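Hypothetical protein TTHA0227 (Thermus thermophilus, PDB 2EJQ) is of unknown function but belongs to a zincin-like metallopeptidase family and is probably a metal-dependent peptidase. Local coordinates at residues V17-D20 and F21-G24; G60-D63 and L64-I68. The protein carries 1 engineered substitution. All blocks are in the same frame, centred on the assembly; numbering follows the deposited sequence.

Interaction 1: residues V17-D20 and F21-G24; sequences VPED and FKRG
A short 3-10 turn in the connection from helix 3-16 to strand 27-31 carries this local contact, in which Pro18 and Glu19 on its first part meet Phe21 and Lys22 three residues on. Two i to i+3 backbone bonds hold the turn: Phe21 N to Pro18 O (3.1 Å) and Lys22 N to Glu19 O (2.9 Å). The Phe21 ring runs alongside the Pro18 ring, with ring atom CD2 3.5 Å from Pro18 CB; Val17 CG1 comes to the edge of the same phenyl ring. Lys22 runs back across the turn. With CG anti to its own carbonyl carbon (chi1 -45°) and the chain extended from there, its CE reaches 3.6 Å from Val17 CB and its NZ bonds to Trp14 O, with a cation-pi contact to the Trp14 ring. Glu19, bent at chi2, crosses the lysine at about a right angle, and the salt bridge from Glu19 OE1 to Lys22 NZ is long, at 3.9 Å. Val17 also touches Leu94 of helix 85-105. Consecutive i to i+3 bonds of this kind are the signature of a 3-10 turn, here linking a helix to a strand.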
ATOM      1  N   VAL A  17     -11.292  -3.696  -7.174  1.00 49.58           N
ATOM      2  CA  VAL A  17     -10.458  -2.914  -8.067  1.00 50.11           C
ATOM      3  C   VAL A  17     -10.253  -3.584  -9.430  1.00 55.11           C
ATOM      4  O   VAL A  17      -9.761  -4.712  -9.510  1.00 51.04           O
ATOM      5  CB  VAL A  17      -9.071  -2.645  -7.424  1.00 49.55           C
ATOM      6  CG1 VAL A  17      -8.213  -1.817  -8.362  1.00 45.99           C
ATOM      7  CG2 VAL A  17      -9.240  -1.922  -6.090  1.00 47.74           C
ATOM      8  N   PRO A  18     -10.645  -2.892 -10.521  1.00 56.22           N
ATOM      9  CA  PRO A  18     -10.524  -3.360 -11.904  1.00 55.44           C
ATOM     10  C   PRO A  18      -9.162  -3.971 -12.192  1.00 54.51           C
ATOM     11  O   PRO A  18      -8.129  -3.351 -11.966  1.00 55.61           O
ATOM     12  CB  PRO A  18     -10.762  -2.092 -12.702  1.00 56.12           C
ATOM     13  CG  PRO A  18     -11.846  -1.438 -11.908  1.00 59.58           C
ATOM     14  CD  PRO A  18     -11.359  -1.600 -10.477  1.00 57.71           C
ATOM     15  N   GLU A  19      -9.176  -5.191 -12.710  1.00 56.85           N
ATOM     16  CA  GLU A  19      -7.957  -5.922 -13.026  1.00 57.59           C
ATOM     17  C   GLU A  19      -6.912  -5.147 -13.853  1.00 56.02           C
ATOM     18  O   GLU A  19      -5.721  -5.191 -13.548  1.00 52.38           O
ATOM     19  CB  GLU A  19      -8.335  -7.228 -13.736  1.00 59.01           C
ATOM     20  CG  GLU A  19      -7.382  -8.386 -13.505  1.00 65.97           C
ATOM     21  CD  GLU A  19      -7.111  -8.643 -12.030  1.00 75.69           C
ATOM     22  OE1 GLU A  19      -8.009  -8.399 -11.195  1.00 78.63           O
ATOM     23  OE2 GLU A  19      -5.997  -9.105 -11.704  1.00 78.89           O
ATOM     24  N   ASP A  20      -7.342  -4.423 -14.882  1.00 57.28           N
ATOM     25  CA  ASP A  20      -6.385  -3.693 -15.716  1.00 59.39           C
ATOM     26  C   ASP A  20      -5.559  -2.622 -14.991  1.00 57.81           C
ATOM     27  O   ASP A  20      -4.496  -2.233 -15.476  1.00 56.14           O
ATOM     28  CB  ASP A  20      -7.087  -3.081 -16.934  1.00 69.91           C
ATOM     29  CG  ASP A  20      -8.176  -2.110 -16.553  1.00 74.61           C
ATOM     30  OD1 ASP A  20      -9.128  -2.534 -15.869  1.00 78.16           O
ATOM     31  OD2 ASP A  20      -8.081  -0.925 -16.938  1.00 77.54           O
ATOM     32  N   PHE A  21      -6.037  -2.146 -13.841  1.00 55.42           N
ATOM     33  CA  PHE A  21      -5.300  -1.146 -13.060  1.00 50.52           C
ATOM     34  C   PHE A  21      -4.145  -1.820 -12.332  1.00 51.26           C
ATOM     35  O   PHE A  21      -3.196  -1.165 -11.928  1.00 55.84           O
ATOM     36  CB  PHE A  21      -6.181  -0.498 -11.985  1.00 50.01           C
ATOM     37  CG  PHE A  21      -7.167   0.504 -12.509  1.00 50.12           C
ATOM     38  CD1 PHE A  21      -6.781   1.465 -13.435  1.00 48.97           C
ATOM     39  CD2 PHE A  21      -8.472   0.528 -12.023  1.00 50.25           C
ATOM     40  CE1 PHE A  21      -7.673   2.438 -13.872  1.00 50.63           C
ATOM     41  CE2 PHE A  21      -9.373   1.495 -12.452  1.00 53.16           C
ATOM     42  CZ  PHE A  21      -8.976   2.453 -13.377  1.00 47.40           C
ATOM     43  N   LYS A  22      -4.232  -3.132 -12.156  1.00 54.10           N
ATOM     44  CA  LYS A  22      -3.205  -3.872 -11.426  1.00 53.63           C
ATOM     45  C   LYS A  22      -2.071  -4.417 -12.290  1.00 54.89           C
ATOM     46  O   LYS A  22      -1.220  -5.177 -11.796  1.00 52.81           O
ATOM     47  CB  LYS A  22      -3.866  -5.019 -10.669  1.00 50.89           C
ATOM     48  CG  LYS A  22      -5.140  -4.600  -9.957  1.00 52.64           C
ATOM     49  CD  LYS A  22      -5.703  -5.746  -9.161  1.00 49.05           C
ATOM     50  CE  LYS A  22      -6.937  -5.331  -8.410  1.00 43.67           C
ATOM     51  NZ  LYS A  22      -7.559  -6.529  -7.803  1.00 45.72           N
ATOM     52  N   ARG A  23      -2.046  -4.020 -13.568  1.00 56.28           N
ATOM     53  CA  ARG A  23      -1.001  -4.516 -14.483  1.00 54.82           C
ATOM     54  C   ARG A  23       0.368  -4.060 -13.990  1.00 50.83           C
ATOM     55  O   ARG A  23       0.594  -2.883 -13.694  1.00 53.37           O
ATOM     56  CB  ARG A  23      -1.207  -4.018 -15.934  1.00 61.88           C
ATOM     57  CG  ARG A  23      -1.197  -2.466 -15.992  1.00 73.32           C
ATOM     58  CD  ARG A  23      -0.929  -1.969 -17.453  1.00 85.09           C
ATOM     59  NE  ARG A  23      -1.860  -1.012 -18.077  1.00 93.02           N
ATOM     60  CZ  ARG A  23      -2.022   0.175 -17.569  1.00 98.22           C
ATOM     61  NH1 ARG A  23      -1.321   0.446 -16.526  1.00100.27           N
ATOM     62  NH2 ARG A  23      -2.819   1.090 -18.088  1.00100.33           N
ATOM     63  N   GLY A  24       1.281  -5.012 -13.880  1.00 49.08           N
ATOM     64  CA  GLY A  24       2.622  -4.672 -13.448  1.00 49.41           C
ATOM     65  C   GLY A  24       2.787  -4.704 -11.948  1.00 51.20           C
ATOM     66  O   GLY A  24       3.903  -4.579 -11.439  1.00 46.75           O
TER
HETATM   67  O   HOH W   1      -9.629  -8.285  -9.419  1.00 63.06           O

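Interaction 2: residues G60-D63 and L64-I68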
ATOM      1  N   GLY A  60      18.880  -4.873 -12.724  1.00 60.15           N
ATOM      2  CA  GLY A  60      17.691  -4.152 -12.293  1.00 61.90           C
ATOM      3  C   GLY A  60      17.004  -4.898 -11.162  1.00 60.63           C
ATOM      4  O   GLY A  60      17.376  -6.036 -10.870  1.00 59.36           O
ATOM      5  N   PHE A  61      16.002  -4.281 -10.537  1.00 55.98           N
ATOM      6  CA  PHE A  61      15.299  -4.909  -9.421  1.00 51.68           C
ATOM      7  C   PHE A  61      13.859  -5.305  -9.708  1.00 52.48           C
ATOM      8  O   PHE A  61      13.101  -5.575  -8.776  1.00 53.28           O
ATOM      9  CB  PHE A  61      15.291  -3.985  -8.198  1.00 50.70           C
ATOM     10  CG  PHE A  61      16.644  -3.468  -7.806  1.00 50.10           C
ATOM     11  CD1 PHE A  61      17.230  -2.425  -8.507  1.00 53.17           C
ATOM     12  CD2 PHE A  61      17.310  -3.986  -6.696  1.00 46.59           C
ATOM     13  CE1 PHE A  61      18.458  -1.895  -8.107  1.00 53.38           C
ATOM     14  CE2 PHE A  61      18.539  -3.459  -6.289  1.00 51.77           C
ATOM     15  CZ  PHE A  61      19.110  -2.411  -6.996  1.00 47.91           C
ATOM     16  N   GLU A  62      13.461  -5.350 -10.972  1.00 54.74           N
ATOM     17  CA  GLU A  62      12.075  -5.701 -11.271  1.00 56.17           C
ATOM     18  C   GLU A  62      11.645  -7.079 -10.758  1.00 57.22           C
ATOM     19  O   GLU A  62      10.465  -7.301 -10.510  1.00 62.21           O
ATOM     20  CB  GLU A  62      11.803  -5.585 -12.772  1.00 54.49           C
ATOM     21  CG  GLU A  62      11.581  -4.151 -13.268  1.00 60.90           C
ATOM     22  CD  GLU A  62      10.388  -3.447 -12.614  1.00 64.54           C
ATOM     23  OE1 GLU A  62       9.381  -4.115 -12.293  1.00 61.19           O
ATOM     24  OE2 GLU A  62      10.456  -2.212 -12.442  1.00 61.29           O
ATOM     25  N   ASP A  63      12.598  -7.994 -10.596  1.00 54.87           N
ATOM     26  CA  ASP A  63      12.302  -9.337 -10.098  1.00 59.47           C
ATOM     27  C   ASP A  63      11.729  -9.277  -8.673  1.00 56.01           C
ATOM     28  O   ASP A  63      11.118 -10.244  -8.192  1.00 54.83           O
ATOM     29  CB  ASP A  63      13.562 -10.220 -10.149  1.00 64.03           C
ATOM     30  CG  ASP A  63      13.644 -11.046 -11.443  1.00 77.53           C
ATOM     31  OD1 ASP A  63      12.753 -10.887 -12.320  1.00 78.84           O
ATOM     32  OD2 ASP A  63      14.588 -11.856 -11.590  1.00 77.06           O
ATOM     33  N   LEU A  64      11.934  -8.142  -8.002  1.00 49.75           N
ATOM     34  CA  LEU A  64      11.402  -7.932  -6.650  1.00 50.86           C
ATOM     35  C   LEU A  64       9.903  -7.678  -6.750  1.00 48.00           C
ATOM     36  O   LEU A  64       9.156  -7.932  -5.807  1.00 50.57           O
ATOM     37  CB  LEU A  64      12.067  -6.724  -5.984  1.00 50.92           C
ATOM     38  CG  LEU A  64      13.525  -6.880  -5.559  1.00 48.57           C
ATOM     39  CD1 LEU A  64      14.031  -5.590  -4.933  1.00 47.71           C
ATOM     40  CD2 LEU A  64      13.634  -8.022  -4.573  1.00 48.11           C
ATOM     41  N   GLY A  65       9.472  -7.182  -7.906  1.00 46.24           N
ATOM     42  CA  GLY A  65       8.064  -6.904  -8.112  1.00 52.64           C
ATOM     43  C   GLY A  65       7.663  -5.557  -7.546  1.00 55.12           C
ATOM     44  O   GLY A  65       8.453  -4.879  -6.889  1.00 50.85           O
ATOM     45  N   ARG A  66       6.426  -5.163  -7.821  1.00 54.72           N
ATOM     46  CA  ARG A  66       5.896  -3.903  -7.331  1.00 51.48           C
ATOM     47  C   ARG A  66       4.767  -4.233  -6.372  1.00 51.37           C
ATOM     48  O   ARG A  66       3.899  -5.063  -6.669  1.00 50.14           O
ATOM     49  CB  ARG A  66       5.412  -3.057  -8.502  1.00 47.11           C
ATOM     50  CG  ARG A  66       6.574  -2.541  -9.329  1.00 50.41           C
ATOM     51  CD  ARG A  66       6.137  -2.122 -10.712  1.00 49.90           C
ATOM     52  NE  ARG A  66       7.250  -1.575 -11.473  1.00 46.87           N
ATOM     53  CZ  ARG A  66       7.715  -0.336 -11.347  1.00 52.72           C
ATOM     54  NH1 ARG A  66       7.160   0.509 -10.487  1.00 52.96           N
ATOM     55  NH2 ARG A  66       8.746   0.060 -12.085  1.00 52.57           N
ATOM     56  N   HIS A  67       4.789  -3.584  -5.215  1.00 52.64           N
ATOM     57  CA  HIS A  67       3.804  -3.853  -4.181  1.00 52.42           C
ATOM     58  C   HIS A  67       3.245  -2.621  -3.498  1.00 49.14           C
ATOM     59  O   HIS A  67       3.873  -1.563  -3.463  1.00 48.78           O
ATOM     60  CB  HIS A  67       4.438  -4.724  -3.082  1.00 50.94           C
ATOM     61  CG  HIS A  67       5.253  -5.862  -3.610  1.00 55.33           C
ATOM     62  ND1 HIS A  67       4.682  -7.058  -4.000  1.00 49.71           N
ATOM     63  CD2 HIS A  67       6.572  -5.967  -3.872  1.00 55.67           C
ATOM     64  CE1 HIS A  67       5.623  -7.847  -4.484  1.00 54.85           C
ATOM     65  NE2 HIS A  67       6.780  -7.214  -4.422  1.00 58.15           N
ATOM     66  N   ILE A  68       2.054  -2.796  -2.938  1.00 48.29           N
ATOM     67  CA  ILE A  68       1.417  -1.772  -2.134  1.00 47.26           C
ATOM     68  C   ILE A  68       1.504  -2.392  -0.725  1.00 42.10           C
ATOM     69  O   ILE A  68       1.159  -3.560  -0.535  1.00 44.61           O
ATOM     70  CB  ILE A  68      -0.068  -1.578  -2.502  1.00 42.62           C
ATOM     71  CG1 ILE A  68      -0.167  -0.984  -3.913  1.00 41.11           C
ATOM     72  CG2 ILE A  68      -0.746  -0.681  -1.447  1.00 40.03           C
ATOM     73  CD1 ILE A  68      -1.595  -0.809  -4.424  1.00 33.53           C
TER
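Glu62 and Arg66 face each other across a 3-10 turn that leads into strand 67-71, the middle strand of the mixed sheet in this zincin-like fold. Their chains cross at a slant, yet the carboxylate and guanidinium planes are only 19° apart, and the pairing is two-pronged but uneven. Glu62 OE2 offers its syn lone pair to Arg66 NH2 at 2.9 Å, although the oxygen sits 32° out of the guanidinium plane; the second prong, Arg66 NE to Glu62 OE1, is weak at 3.4 Å. The glutamate turns back to meet its partner because its chain bends at chi2, whereas the arginine is extended from CG to NE. The third nitrogen, Arg66 NH1, bonds to Tyr49 OH and to Ser103 OG of helix 85-105, so the buried arginine joins turn, sheet and helix. A leucine in its place would probably leave the Glu62 carboxylate without its main mate and Tyr49 OH and Ser103 OG without this donor. Leu64 runs alongside Phe61, its CD1 3.9 Å from Phe61 CB. The backbone of the turn closes through Leu64 N to Phe61 O (2.9 Å) and Gly65 N to Glu62 O (2.8 Å). Gly65 has a positive phi at which a CB would jam against the carbonyl of Leu64 and crowd the His67 ring. That ring folds back along the chain, and its NE2 donates a nearly straight bond (160°) to Leu64 O, 2.8 Å away and in the plane of the imidazole.

How the interactions relate
From the N terminus, helix 3-16 runs into interaction 1, whose turn within 17-24 lies in the connection to strand 27-31. Strands 27-31 and 47-50 then pass before interaction 2 turns the chain at 60-68 into strand 67-71, which lies between them. The two contacts are in series, neither nested nor crossed, and their centres are about 16 Å apart. They nevertheless meet, Gly24 O packing 3.4 Å from Arg66 CD. Both also rest on helix 85-105, where Leu97 is shared: Val17 and Phe21 touch it from interaction 1, Ile68 from interaction 2. This helix carries an HExxH pattern, consistent with a zincin-like metal site.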